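Local coordinates for phosphatidylserine synthase (Haemophilus influenzae, PDB 3HSI), which is a lipid-metabolism enzyme of the phospholipase D superfamily, carrying two PLD-type sequence regions in one chain, at residues V140-G145 and G379-P384; T278-F283 and A310-I315; Q319-A324 and Q439-K444; G325-L330 and K452-I457; Y331-R336 and N432-P437. All blocks are in the same frame, centred on the assembly; numbering follows the deposited sequence.

Contact 1: V140-G145 and G379-P384; sequences VLHVKG and GNNLNP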
# COMPACT_ATOMS: atom_id res chain seq x y z
N VAL C 140 8.26 -6.77 -3.18
CA VAL C 140 9.35 -7.49 -3.86
C VAL C 140 9.68 -8.85 -3.20
O VAL C 140 9.27 -9.15 -2.06
CB VAL C 140 10.67 -6.62 -3.91
CG1 VAL C 140 10.39 -5.26 -4.57
CG2 VAL C 140 11.20 -6.38 -2.51
N LEU C 141 10.44 -9.65 -3.93
CA LEU C 141 10.87 -10.92 -3.46
C LEU C 141 12.00 -10.76 -2.46
O LEU C 141 13.13 -10.42 -2.81
CB LEU C 141 11.29 -11.79 -4.65
CG LEU C 141 11.82 -13.20 -4.31
CD1 LEU C 141 10.69 -14.09 -3.77
CD2 LEU C 141 12.47 -13.83 -5.56
N HIS C 142 11.70 -10.97 -1.18
CA HIS C 142 12.73 -10.93 -0.15
C HIS C 142 12.95 -12.30 0.49
O HIS C 142 13.59 -12.39 1.54
CB HIS C 142 12.35 -9.94 0.94
CG HIS C 142 12.77 -8.52 0.69
ND1 HIS C 142 14.04 -8.18 0.28
CD2 HIS C 142 12.12 -7.35 0.90
CE1 HIS C 142 14.14 -6.87 0.18
NE2 HIS C 142 12.98 -6.34 0.56
N VAL C 143 12.39 -13.35 -0.09
CA VAL C 143 12.68 -14.72 0.32
C VAL C 143 14.19 -14.99 0.07
O VAL C 143 14.71 -14.64 -1.00
CB VAL C 143 11.82 -15.71 -0.51
CG1 VAL C 143 12.33 -17.18 -0.39
CG2 VAL C 143 10.35 -15.58 -0.11
N LYS C 144 14.85 -15.61 1.05
CA LYS C 144 16.29 -15.92 0.97
C LYS C 144 16.56 -17.40 0.97
O LYS C 144 15.69 -18.21 1.32
CB LYS C 144 17.06 -15.31 2.14
CG LYS C 144 16.74 -13.87 2.44
CD LYS C 144 17.17 -12.93 1.29
CE LYS C 144 16.60 -11.51 1.50
NZ LYS C 144 17.05 -10.61 0.39
N GLY C 145 17.77 -17.79 0.57
CA GLY C 145 18.15 -19.19 0.64
C GLY C 145 18.77 -19.61 -0.67
O GLY C 145 18.26 -19.26 -1.73
N GLY C 379 15.62 -12.72 6.22
CA GLY C 379 15.88 -11.61 5.34
C GLY C 379 14.99 -10.43 5.69
O GLY C 379 15.07 -9.40 5.03
N ASN C 380 14.19 -10.56 6.74
CA ASN C 380 13.21 -9.51 7.12
C ASN C 380 13.92 -8.27 7.72
O ASN C 380 14.65 -8.37 8.70
CB ASN C 380 12.16 -10.13 8.06
CG ASN C 380 11.00 -9.19 8.37
OD1 ASN C 380 11.17 -8.01 8.66
ND2 ASN C 380 9.80 -9.74 8.32
N ASN C 381 13.73 -7.11 7.09
CA ASN C 381 14.34 -5.85 7.53
C ASN C 381 13.66 -5.28 8.75
O ASN C 381 14.06 -4.21 9.24
CB ASN C 381 14.29 -4.80 6.41
CG ASN C 381 15.23 -5.10 5.26
OD1 ASN C 381 16.34 -5.55 5.47
ND2 ASN C 381 14.79 -4.83 4.05
N LEU C 382 12.64 -5.94 9.28
CA LEU C 382 11.98 -5.41 10.48
C LEU C 382 11.49 -3.97 10.26
O LEU C 382 11.71 -3.07 11.10
CB LEU C 382 12.91 -5.49 11.69
CG LEU C 382 13.28 -6.95 12.03
CD1 LEU C 382 14.43 -7.03 13.06
CD2 LEU C 382 12.03 -7.67 12.53
N ASN C 383 10.83 -3.76 9.12
CA ASN C 383 10.25 -2.45 8.78
C ASN C 383 8.79 -2.58 8.32
O ASN C 383 8.36 -3.68 8.03
CB ASN C 383 11.14 -1.74 7.73
CG ASN C 383 11.24 -2.49 6.40
OD1 ASN C 383 10.69 -3.59 6.20
ND2 ASN C 383 11.96 -1.90 5.49
N PRO C 384 8.03 -1.47 8.24
CA PRO C 384 6.65 -1.60 7.76
C PRO C 384 6.44 -2.26 6.38
O PRO C 384 5.42 -2.91 6.20
CB PRO C 384 6.14 -0.16 7.74
CG PRO C 384 7.01 0.50 8.86
CD PRO C 384 8.34 -0.08 8.61
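K144 lays its aliphatic chain against the bare backbone of G379, and this is the tight end of a small, buried contact between strand 141-142 with the loop after it and the loop after strand 374-378. With CG anti to its own carbonyl carbon (chi1 -47°), the lysine bends at chi2 (-66°) and then runs straight. CG reaches G379 CA at 3.8 Å and CE lies 3.9 Å from that same G379 CA, so the chain folds over one backbone atom that carries no side chain. The lysine backbone is fixed by N393, whose OD1 accepts from K144 N, while K144 NZ makes a weak bond to G156 O.

The other end is looser. H142 NE2 and N381 ND2 come no nearer than 4.2 Å, with the amide nitrogen oblique to the imidazole and no hydrogen bond between the two. V140 CG2, 3.5 Å above the ring plane and offset toward the rim, packs on one face of that imidazole. N381 turns its OD1 to K366, whose NZ bonds both G379 O and N381 OD1. The loop is stiffened further by N380, whose OD1 takes L382 N at 2.6 Å in an Asx turn.

H142 and K144 stand in the H-x-K spacing of the phospholipase D signature, and facing them are loop residues from the second PLD-like region; this is consistent with the superfamily's active site, built where the two halves of the chain meet.

Contact 2: T278-F283 and A310-I315; sequences TPYFNF and ANDFYI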
# COMPACT_ATOMS: atom_id res chain seq x y z
N THR C 278 19.19 -4.68 12.57
CA THR C 278 18.38 -4.19 11.47
C THR C 278 19.28 -3.20 10.72
O THR C 278 20.10 -2.49 11.36
CB THR C 278 17.05 -3.50 12.01
OG1 THR C 278 16.26 -3.05 10.91
CG2 THR C 278 17.33 -2.31 12.87
N PRO C 279 19.16 -3.15 9.37
CA PRO C 279 19.94 -2.19 8.59
C PRO C 279 19.63 -0.73 8.92
O PRO C 279 20.55 0.05 9.23
CB PRO C 279 19.53 -2.48 7.15
CG PRO C 279 18.85 -3.83 7.21
CD PRO C 279 18.23 -3.92 8.53
N TYR C 280 18.35 -0.38 8.90
CA TYR C 280 17.86 0.99 9.18
C TYR C 280 17.04 0.93 10.45
O TYR C 280 16.30 -0.02 10.64
CB TYR C 280 16.94 1.52 8.03
CG TYR C 280 17.32 0.97 6.67
CD1 TYR C 280 18.46 1.44 6.01
CD2 TYR C 280 16.60 -0.07 6.08
CE1 TYR C 280 18.86 0.91 4.77
CE2 TYR C 280 16.99 -0.61 4.84
CZ TYR C 280 18.12 -0.10 4.19
OH TYR C 280 18.54 -0.61 2.96
N PHE C 281 17.14 1.95 11.29
CA PHE C 281 16.22 2.07 12.40
C PHE C 281 14.83 2.49 11.92
O PHE C 281 14.53 3.69 11.86
CB PHE C 281 16.74 3.06 13.43
CG PHE C 281 15.96 3.06 14.68
CD1 PHE C 281 16.17 2.06 15.63
CD2 PHE C 281 14.99 4.02 14.90
CE1 PHE C 281 15.46 2.04 16.80
CE2 PHE C 281 14.25 4.01 16.07
CZ PHE C 281 14.48 3.02 17.02
N ASN C 282 13.98 1.52 11.63
CA ASN C 282 12.62 1.84 11.11
C ASN C 282 11.63 0.73 11.42
O ASN C 282 11.10 0.13 10.50
CB ASN C 282 12.66 2.12 9.58
CG ASN C 282 11.32 2.63 9.03
OD1 ASN C 282 10.61 3.40 9.68
ND2 ASN C 282 10.96 2.19 7.82
N PHE C 283 11.39 0.47 12.72
CA PHE C 283 10.53 -0.64 13.14
C PHE C 283 9.06 -0.35 12.84
O PHE C 283 8.63 0.80 12.92
CB PHE C 283 10.69 -0.98 14.64
CG PHE C 283 12.04 -1.52 14.99
CD1 PHE C 283 12.46 -2.73 14.48
CD2 PHE C 283 12.87 -0.82 15.84
CE1 PHE C 283 13.76 -3.23 14.78
CE2 PHE C 283 14.14 -1.31 16.16
CZ PHE C 283 14.59 -2.52 15.62
N ALA C 310 27.15 4.24 7.04
CA ALA C 310 27.10 2.83 6.60
C ALA C 310 25.79 2.43 5.86
O ALA C 310 25.55 1.27 5.55
CB ALA C 310 27.34 1.93 7.79
N ASN C 311 24.93 3.41 5.60
CA ASN C 311 23.72 3.23 4.79
C ASN C 311 24.11 3.42 3.33
O ASN C 311 24.88 4.32 3.01
CB ASN C 311 22.72 4.30 5.21
CG ASN C 311 21.37 4.13 4.54
OD1 ASN C 311 21.19 4.41 3.34
ND2 ASN C 311 20.40 3.70 5.31
N ASP C 312 23.59 2.62 2.41
CA ASP C 312 24.01 2.80 0.99
C ASP C 312 23.39 4.01 0.22
O ASP C 312 23.76 4.27 -0.94
CB ASP C 312 23.89 1.51 0.19
CG ASP C 312 22.49 0.95 0.18
OD1 ASP C 312 21.94 0.69 1.28
OD2 ASP C 312 21.94 0.77 -0.93
N PHE C 313 22.46 4.73 0.84
CA PHE C 313 21.93 5.97 0.26
C PHE C 313 22.71 7.18 0.72
O PHE C 313 22.47 8.28 0.23
CB PHE C 313 20.47 6.18 0.62
CG PHE C 313 19.55 5.19 -0.02
CD1 PHE C 313 19.14 5.37 -1.33
CD2 PHE C 313 19.09 4.09 0.68
CE1 PHE C 313 18.28 4.47 -1.94
CE2 PHE C 313 18.23 3.17 0.08
CZ PHE C 313 17.83 3.36 -1.23
N TYR C 314 23.62 6.98 1.67
CA TYR C 314 24.46 8.06 2.16
C TYR C 314 25.28 8.65 1.01
O TYR C 314 25.81 7.92 0.20
CB TYR C 314 25.37 7.59 3.32
CG TYR C 314 26.23 8.71 3.88
CD1 TYR C 314 27.58 8.82 3.54
CD2 TYR C 314 25.68 9.70 4.71
CE1 TYR C 314 28.38 9.87 4.04
CE2 TYR C 314 26.49 10.75 5.22
CZ TYR C 314 27.83 10.82 4.87
OH TYR C 314 28.64 11.85 5.35
N ILE C 315 25.33 9.98 0.91
CA ILE C 315 26.20 10.64 -0.05
C ILE C 315 27.15 11.55 0.72
O ILE C 315 26.69 12.47 1.39
CB ILE C 315 25.45 11.55 -1.08
CG1 ILE C 315 24.30 10.82 -1.76
CG2 ILE C 315 26.43 12.06 -2.14
CD1 ILE C 315 23.29 11.77 -2.33
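Y280 and N311 meet nearly at a right angle, the tyrosine offering the edge of its ring to the end of the amide. N311 ND2 sits close to the ring plane, 3.1 Å from Y280 CD1 and 3.2 Å from Y280 CE1, while the amide plane is tilted 49° from that of the ring. The nitrogen therefore meets the rim and not the pi face. One face of the ring instead has P279 CB over its centre, 3.8 Å above the plane, and Y331 of helix 327-341 also meets the ring.

N311 reaches across because its CG is anti to the backbone N (chi1 -174°), and the same amide is held at its other end. Its OD1 receives F313 N at 2.8 Å, in the carbonyl plane and on a lone pair, which makes an Asx turn; N311 O accepts from Y314 N, closing an overlapping type I beta turn. The contact joins two loops that follow the C-terminal ends of the paired parallel strands 273-277 and 300-306. Farther along the tyrosine the approach slackens: Y280 OH is 4.0 Å from D312 OD1, with ring and carboxylate planes 35° apart, and that carboxylate has its salt bridge with R171.

Contact 3: Q319-A324 and Q439-K444; sequences QPFKMA and QKLLKK
K444 N bonds to K440 O at 2.9 Å in the backbone of the helix that presents L441 to F321 and M323. Between the two segments themselves the contact is apolar, and one methyl group carries it. L441 CD2 lies 3.6 Å from CG of M323, a selenomethionine, whose chain crosses the leucine at about a right angle. F321 comes up from another direction, edge on: L441 CD2 lies near the plane of the ring, 4.1 Å from both F321 CE2 and F321 CZ. The methyl is therefore met by the rim of a ring and by the flank of the selenomethionine chain. It also rests 3.8 Å from M323 O, so it touches backbone as well as side chain.

The leucine branch leaves helix 436-447 in the direction of the other segment. Here a helix-borne leucine makes apolar packing against the loop leading into helix 327-341, near the edge of the fold. A326, just past the loop segment, adds its methyl group to the surroundings of L441, and F321 leans also on P437 and V438 of the same helix as the leucine. Farther out lies the dimer interface: M323 packs on F445 of the second subunit, and K444 on L441 of that subunit.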
# COMPACT_ATOMS: atom_id res chain seq x y z
N GLN C 319 30.14 15.58 -2.17
CA GLN C 319 29.57 15.16 -3.45
C GLN C 319 28.25 15.88 -3.68
O GLN C 319 27.69 16.45 -2.73
CB GLN C 319 29.36 13.65 -3.46
CG GLN C 319 30.65 12.89 -3.34
CD GLN C 319 30.57 11.52 -3.98
OE1 GLN C 319 29.99 10.59 -3.42
NE2 GLN C 319 31.18 11.39 -5.16
N PRO C 320 27.75 15.87 -4.94
CA PRO C 320 26.47 16.52 -5.20
C PRO C 320 25.29 15.78 -4.55
O PRO C 320 25.17 14.56 -4.68
CB PRO C 320 26.36 16.49 -6.74
CG PRO C 320 27.23 15.34 -7.17
CD PRO C 320 28.33 15.25 -6.15
N PHE C 321 24.44 16.52 -3.86
CA PHE C 321 23.32 15.93 -3.12
C PHE C 321 22.15 15.50 -4.02
O PHE C 321 21.72 16.24 -4.89
CB PHE C 321 22.82 16.89 -2.03
CG PHE C 321 21.71 16.33 -1.19
CD1 PHE C 321 21.97 15.37 -0.21
CD2 PHE C 321 20.39 16.74 -1.40
CE1 PHE C 321 20.93 14.84 0.56
CE2 PHE C 321 19.34 16.22 -0.64
CZ PHE C 321 19.61 15.27 0.35
N LYS C 322 21.66 14.28 -3.78
CA LYS C 322 20.40 13.79 -4.35
C LYS C 322 19.40 13.49 -3.21
O LYS C 322 19.81 13.23 -2.06
CB LYS C 322 20.64 12.53 -5.20
N MSE C 323 18.11 13.54 -3.53
CA MSE C 323 17.03 13.38 -2.54
C MSE C 323 17.16 12.14 -1.67
O MSE C 323 16.99 12.23 -0.46
CB MSE C 323 15.65 13.39 -3.19
CG MSE C 323 14.87 14.63 -2.97
SE MSE C 323 13.06 14.53 -3.75
CE MSE C 323 12.33 13.01 -2.79
N ALA C 324 17.47 11.01 -2.27
CA ALA C 324 17.56 9.76 -1.51
C ALA C 324 18.64 9.81 -0.41
O ALA C 324 18.63 9.03 0.52
CB ALA C 324 17.80 8.57 -2.43
N GLN C 439 18.61 19.24 5.76
CA GLN C 439 17.79 20.03 6.68
C GLN C 439 16.50 20.50 6.02
O GLN C 439 15.43 20.33 6.58
CB GLN C 439 18.56 21.25 7.23
CG GLN C 439 19.79 20.87 8.01
CD GLN C 439 20.34 22.04 8.83
OE1 GLN C 439 21.55 22.18 8.97
NE2 GLN C 439 19.46 22.86 9.36
N LYS C 440 16.63 21.07 4.82
CA LYS C 440 15.49 21.63 4.09
C LYS C 440 14.49 20.52 3.84
O LYS C 440 13.29 20.65 4.10
CB LYS C 440 15.95 22.16 2.73
CG LYS C 440 16.51 23.57 2.71
CD LYS C 440 16.61 24.07 1.25
CE LYS C 440 17.29 25.44 1.16
NZ LYS C 440 18.62 25.44 1.89
N LEU C 441 15.01 19.41 3.33
CA LEU C 441 14.20 18.29 2.93
C LEU C 441 13.44 17.71 4.11
O LEU C 441 12.22 17.54 4.03
CB LEU C 441 15.08 17.23 2.27
CG LEU C 441 14.41 16.22 1.35
CD1 LEU C 441 13.38 16.90 0.46
CD2 LEU C 441 15.50 15.57 0.49
N LEU C 442 14.15 17.44 5.21
CA LEU C 442 13.54 16.81 6.38
C LEU C 442 12.45 17.70 6.98
O LEU C 442 11.39 17.21 7.37
CB LEU C 442 14.59 16.42 7.43
CG LEU C 442 15.54 15.25 7.10
CD1 LEU C 442 16.62 15.12 8.18
CD2 LEU C 442 14.83 13.89 6.87
N LYS C 443 12.71 19.01 7.01
CA LYS C 443 11.73 19.99 7.46
C LYS C 443 10.50 19.97 6.59
O LYS C 443 9.38 19.99 7.09
CB LYS C 443 12.32 21.39 7.48
CG LYS C 443 12.83 21.79 8.82
CD LYS C 443 14.12 22.56 8.69
CE LYS C 443 14.67 22.96 10.06
NZ LYS C 443 16.18 22.99 10.05
N LYS C 444 10.70 19.97 5.27
CA LYS C 444 9.60 19.94 4.32
C LYS C 444 8.71 18.70 4.51
O LYS C 444 7.47 18.80 4.60
CB LYS C 444 10.16 19.98 2.89
CG LYS C 444 10.38 21.38 2.30
CD LYS C 444 11.23 21.36 1.01
CE LYS C 444 11.25 19.98 0.34
NZ LYS C 444 11.52 20.04 -1.13

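Contact 4: G325-L330 and K452-I457; sequences GALPYL and KLVKMI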
# COMPACT_ATOMS: atom_id res chain seq x y z
N GLY C 325 19.54 10.76 -0.54
CA GLY C 325 20.66 10.90 0.39
C GLY C 325 20.20 11.50 1.70
O GLY C 325 20.99 11.65 2.61
N ALA C 326 18.91 11.84 1.79
CA ALA C 326 18.36 12.29 3.05
C ALA C 326 17.88 11.10 3.90
O ALA C 326 17.71 11.23 5.11
CB ALA C 326 17.22 13.28 2.81
N LEU C 327 17.69 9.94 3.27
CA LEU C 327 17.15 8.79 3.99
C LEU C 327 17.95 8.39 5.22
O LEU C 327 17.35 8.23 6.28
CB LEU C 327 16.89 7.57 3.09
CG LEU C 327 15.81 7.67 2.00
CD1 LEU C 327 15.69 6.36 1.23
CD2 LEU C 327 14.45 8.06 2.56
N PRO C 328 19.28 8.21 5.10
CA PRO C 328 20.05 7.85 6.34
C PRO C 328 19.88 8.85 7.52
O PRO C 328 20.00 8.49 8.70
CB PRO C 328 21.52 7.79 5.88
CG PRO C 328 21.52 7.99 4.38
CD PRO C 328 20.16 8.44 3.93
N TYR C 329 19.60 10.10 7.19
CA TYR C 329 19.40 11.15 8.19
C TYR C 329 18.04 11.08 8.82
O TYR C 329 17.89 11.37 10.03
CB TYR C 329 19.56 12.52 7.55
CG TYR C 329 20.97 12.85 7.12
CD1 TYR C 329 21.82 13.56 7.96
CD2 TYR C 329 21.46 12.46 5.87
CE1 TYR C 329 23.12 13.91 7.56
CE2 TYR C 329 22.76 12.79 5.47
CZ TYR C 329 23.57 13.53 6.33
OH TYR C 329 24.85 13.84 5.96
N LEU C 330 17.03 10.77 7.99
CA LEU C 330 15.72 10.45 8.51
C LEU C 330 15.78 9.31 9.55
O LEU C 330 15.22 9.44 10.65
CB LEU C 330 14.75 10.12 7.37
CG LEU C 330 13.30 9.76 7.78
CD1 LEU C 330 12.62 10.86 8.63
CD2 LEU C 330 12.44 9.43 6.57
N LYS C 452 6.30 10.15 7.43
CA LYS C 452 5.54 8.96 7.82
C LYS C 452 5.30 8.01 6.63
O LYS C 452 5.45 6.79 6.77
CB LYS C 452 4.24 9.36 8.48
N LEU C 453 4.98 8.60 5.47
CA LEU C 453 4.82 7.84 4.23
C LEU C 453 6.11 7.13 3.80
O LEU C 453 6.10 5.96 3.43
CB LEU C 453 4.31 8.75 3.11
CG LEU C 453 3.89 8.17 1.76
CD1 LEU C 453 2.93 7.01 1.93
CD2 LEU C 453 3.25 9.27 0.89
N VAL C 454 7.21 7.86 3.88
CA VAL C 454 8.52 7.31 3.60
C VAL C 454 8.84 6.08 4.46
O VAL C 454 9.29 5.05 3.93
CB VAL C 454 9.62 8.37 3.78
CG1 VAL C 454 10.95 7.77 3.45
CG2 VAL C 454 9.32 9.59 2.91
N LYS C 455 8.60 6.18 5.76
CA LYS C 455 8.79 5.06 6.70
C LYS C 455 7.94 3.84 6.37
O LYS C 455 8.43 2.72 6.43
CB LYS C 455 8.51 5.48 8.14
CG LYS C 455 9.48 6.46 8.72
CD LYS C 455 9.16 6.65 10.19
CE LYS C 455 8.99 8.11 10.52
NZ LYS C 455 9.00 8.34 12.00
N MSE C 456 6.66 4.05 6.04
CA MSE C 456 5.74 2.93 5.72
C MSE C 456 6.02 2.25 4.39
O MSE C 456 5.72 1.06 4.22
CB MSE C 456 4.29 3.39 5.74
CG MSE C 456 3.73 3.55 7.12
SE MSE C 456 2.02 4.45 7.07
CE MSE C 456 2.37 5.87 5.76
N ILE C 457 6.58 2.97 3.42
CA ILE C 457 6.73 2.38 2.10
C ILE C 457 8.16 2.17 1.65
O ILE C 457 8.41 1.39 0.76
CB ILE C 457 5.96 3.16 1.04
CG1 ILE C 457 4.55 3.51 1.55
CG2 ILE C 457 5.85 2.33 -0.24
CD1 ILE C 457 3.73 4.27 0.55
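L330 and V454 bury the most surface here; L327 is the other residue that touches the valine. V454 projects from helix 450-457, at the C-terminal end of the chain, toward helix 327-341, and its CG1 methyl is the shared point: L327 CD2 approaches it to 3.6 Å and L330 CD2 to 3.8 Å. L330 CD2 also comes within 4.1 Å of V454 CB, so this leucine lies against the base of the valine as well as its branch.

The two leucines stand three residues apart on one face of their helix but reach the valine by different routes. L330, its first torsion fully trans from N to CG (chi1 -180°), starts out toward the partner helix; L327, with CG swung round opposite its carbonyl carbon (chi1 -66°), sets off to one side and turns in only at its end. Beyond the trio, L442 packs on L330 and F445 on V454, so helix 436-447 joins the other two in one apolar cluster. K455 loses about as much surface as L327, though its NZ bonds to N334 OD1 one turn farther along helix 327-341. On another face of the terminal helix, L453 and I457 pack on I457 of the second subunit.

With no hydrogen bond between the two segments, methyl-to-methyl dispersion and the exclusion of water hold them, so the fit depends on methyl shape, while the polar link of K455 lies beside it.

Contact 5: Y331-R336 and N432-P437; sequences YESNLR and NQYPEP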
# COMPACT_ATOMS: atom_id res chain seq x y z
N TYR C 331 16.48 8.22 9.23
CA TYR C 331 16.61 7.08 10.15
C TYR C 331 17.37 7.45 11.39
O TYR C 331 16.99 7.04 12.47
CB TYR C 331 17.24 5.83 9.51
CG TYR C 331 16.42 5.34 8.34
CD1 TYR C 331 15.04 5.28 8.44
CD2 TYR C 331 17.01 4.98 7.13
CE1 TYR C 331 14.26 4.85 7.37
CE2 TYR C 331 16.23 4.56 6.05
CZ TYR C 331 14.86 4.49 6.19
OH TYR C 331 14.06 4.07 5.15
N GLU C 332 18.46 8.20 11.24
CA GLU C 332 19.24 8.58 12.40
C GLU C 332 18.38 9.44 13.33
O GLU C 332 18.38 9.23 14.54
CB GLU C 332 20.48 9.35 12.00
CG GLU C 332 21.55 9.41 13.09
CD GLU C 332 22.72 10.36 12.75
OE1 GLU C 332 23.88 9.92 12.84
OE2 GLU C 332 22.49 11.55 12.39
N SER C 333 17.64 10.39 12.79
CA SER C 333 16.92 11.26 13.70
C SER C 333 15.77 10.52 14.41
O SER C 333 15.44 10.85 15.54
CB SER C 333 16.48 12.58 13.04
OG SER C 333 15.86 12.35 11.83
N ASN C 334 15.22 9.50 13.76
CA ASN C 334 14.28 8.61 14.41
C ASN C 334 14.93 7.79 15.55
O ASN C 334 14.36 7.66 16.64
CB ASN C 334 13.50 7.76 13.38
CG ASN C 334 12.29 8.55 12.78
OD1 ASN C 334 11.40 8.97 13.52
ND2 ASN C 334 12.26 8.75 11.48
N LEU C 335 16.13 7.28 15.30
CA LEU C 335 16.96 6.69 16.36
C LEU C 335 17.25 7.69 17.50
O LEU C 335 17.11 7.37 18.68
CB LEU C 335 18.27 6.20 15.77
CG LEU C 335 19.16 5.49 16.78
CD1 LEU C 335 18.45 4.24 17.32
CD2 LEU C 335 20.46 5.15 16.10
N ARG C 336 17.61 8.91 17.15
CA ARG C 336 17.89 9.90 18.20
C ARG C 336 16.67 10.13 19.11
O ARG C 336 16.82 10.22 20.33
CB ARG C 336 18.41 11.23 17.62
CG ARG C 336 19.17 12.08 18.66
CD ARG C 336 19.73 13.33 17.99
NE ARG C 336 20.58 14.14 18.86
CZ ARG C 336 20.13 15.13 19.61
NH1 ARG C 336 18.84 15.44 19.62
NH2 ARG C 336 20.98 15.82 20.36
N ASN C 432 20.64 20.47 13.11
CA ASN C 432 21.45 21.65 12.78
C ASN C 432 22.86 21.30 12.31
O ASN C 432 23.50 22.09 11.63
CB ASN C 432 21.52 22.63 13.96
N GLN C 433 23.35 20.13 12.69
CA GLN C 433 24.65 19.69 12.23
C GLN C 433 24.57 18.99 10.86
O GLN C 433 25.59 18.60 10.29
CB GLN C 433 25.30 18.80 13.28
N TYR C 434 23.35 18.83 10.33
CA TYR C 434 23.16 18.17 9.04
C TYR C 434 23.43 19.11 7.85
O TYR C 434 23.22 20.31 7.97
CB TYR C 434 21.72 17.65 8.91
CG TYR C 434 21.38 16.45 9.76
CD1 TYR C 434 22.36 15.73 10.47
CD2 TYR C 434 20.05 16.02 9.85
CE1 TYR C 434 22.01 14.61 11.26
CE2 TYR C 434 19.69 14.92 10.60
CZ TYR C 434 20.66 14.22 11.31
OH TYR C 434 20.26 13.13 12.03
N PRO C 435 23.84 18.55 6.69
CA PRO C 435 23.97 19.37 5.50
C PRO C 435 22.69 20.15 5.22
O PRO C 435 21.58 19.64 5.44
CB PRO C 435 24.21 18.35 4.39
CG PRO C 435 24.98 17.28 5.08
CD PRO C 435 24.35 17.18 6.46
N GLU C 436 22.86 21.38 4.74
CA GLU C 436 21.76 22.32 4.52
C GLU C 436 20.62 21.79 3.63
O GLU C 436 19.46 22.09 3.92
CB GLU C 436 22.29 23.69 4.00
N PRO C 437 20.94 21.04 2.55
CA PRO C 437 19.85 20.49 1.72
C PRO C 437 19.07 19.36 2.40
O PRO C 437 17.88 19.17 2.14
CB PRO C 437 20.57 19.97 0.46
CG PRO C 437 21.99 19.96 0.75
CD PRO C 437 22.27 20.79 1.95
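Y434 OH donates to E332 OE2 at 2.8 Å, the one hydrogen bond between these segments. The oxygen accepts through its anti lone pair, the one turned away from OE1, and it lies at the edge of the tyrosine, near the ring plane. Y434 CE1 is 3.3 Å from E332 OE2, and the two planes differ by only 22°, so the carboxylate lies edge-on and nearly coplanar with the phenol. The hydroxyl also touches the helix surface beside the acid: E332 CB lies 3.8 Å from Y434 OH and S333 CB 4.0 Å from Y434 OH.

In the next shell, the side chain of E332 is extended beyond CG and carries its carboxylate out to the hydroxyl. OE1 forms a salt bridge with K308. The lysine would probably favour the ionised acid. S333 turns its own OG back to Y329 O and L330 O, a common way for a helical serine to satisfy its hydroxyl. The ring of Y434 meets Y329 edge-to-face and packs on L442.

P435, next to the tyrosine, takes the N-cap position of helix 436-447. A chain of polar links thus runs from K308 through buried E332 to buried Y434, and the proline-capped start of helix 436-447 is tied to the side of helix 327-341 by a tyrosine-carboxylate hydrogen bond.

Contacts 2 to 5 lie on the same side of the chain's centre and share helix 327-341 or the loop before it; contact 1 sits only about 4 Å from that centre, at the probable active site. Contact 2 touches contact 1 through N381 O and T278 OG1, 3.0 Å apart, and contact 4 reaches it through P384 CD and K455 O at 3.5 Å. N282 ND2 of contact 2 meets the same K455 O at 2.9 Å. Contact 3 is the most remote from contact 1, about 27 Å between centres, and together with contact 4 it touches the second subunit. Helix 436-447 serves contacts 3 and 5, and helix 450-457, next in the chain, serves contact 4, its centre about 11 Å from each.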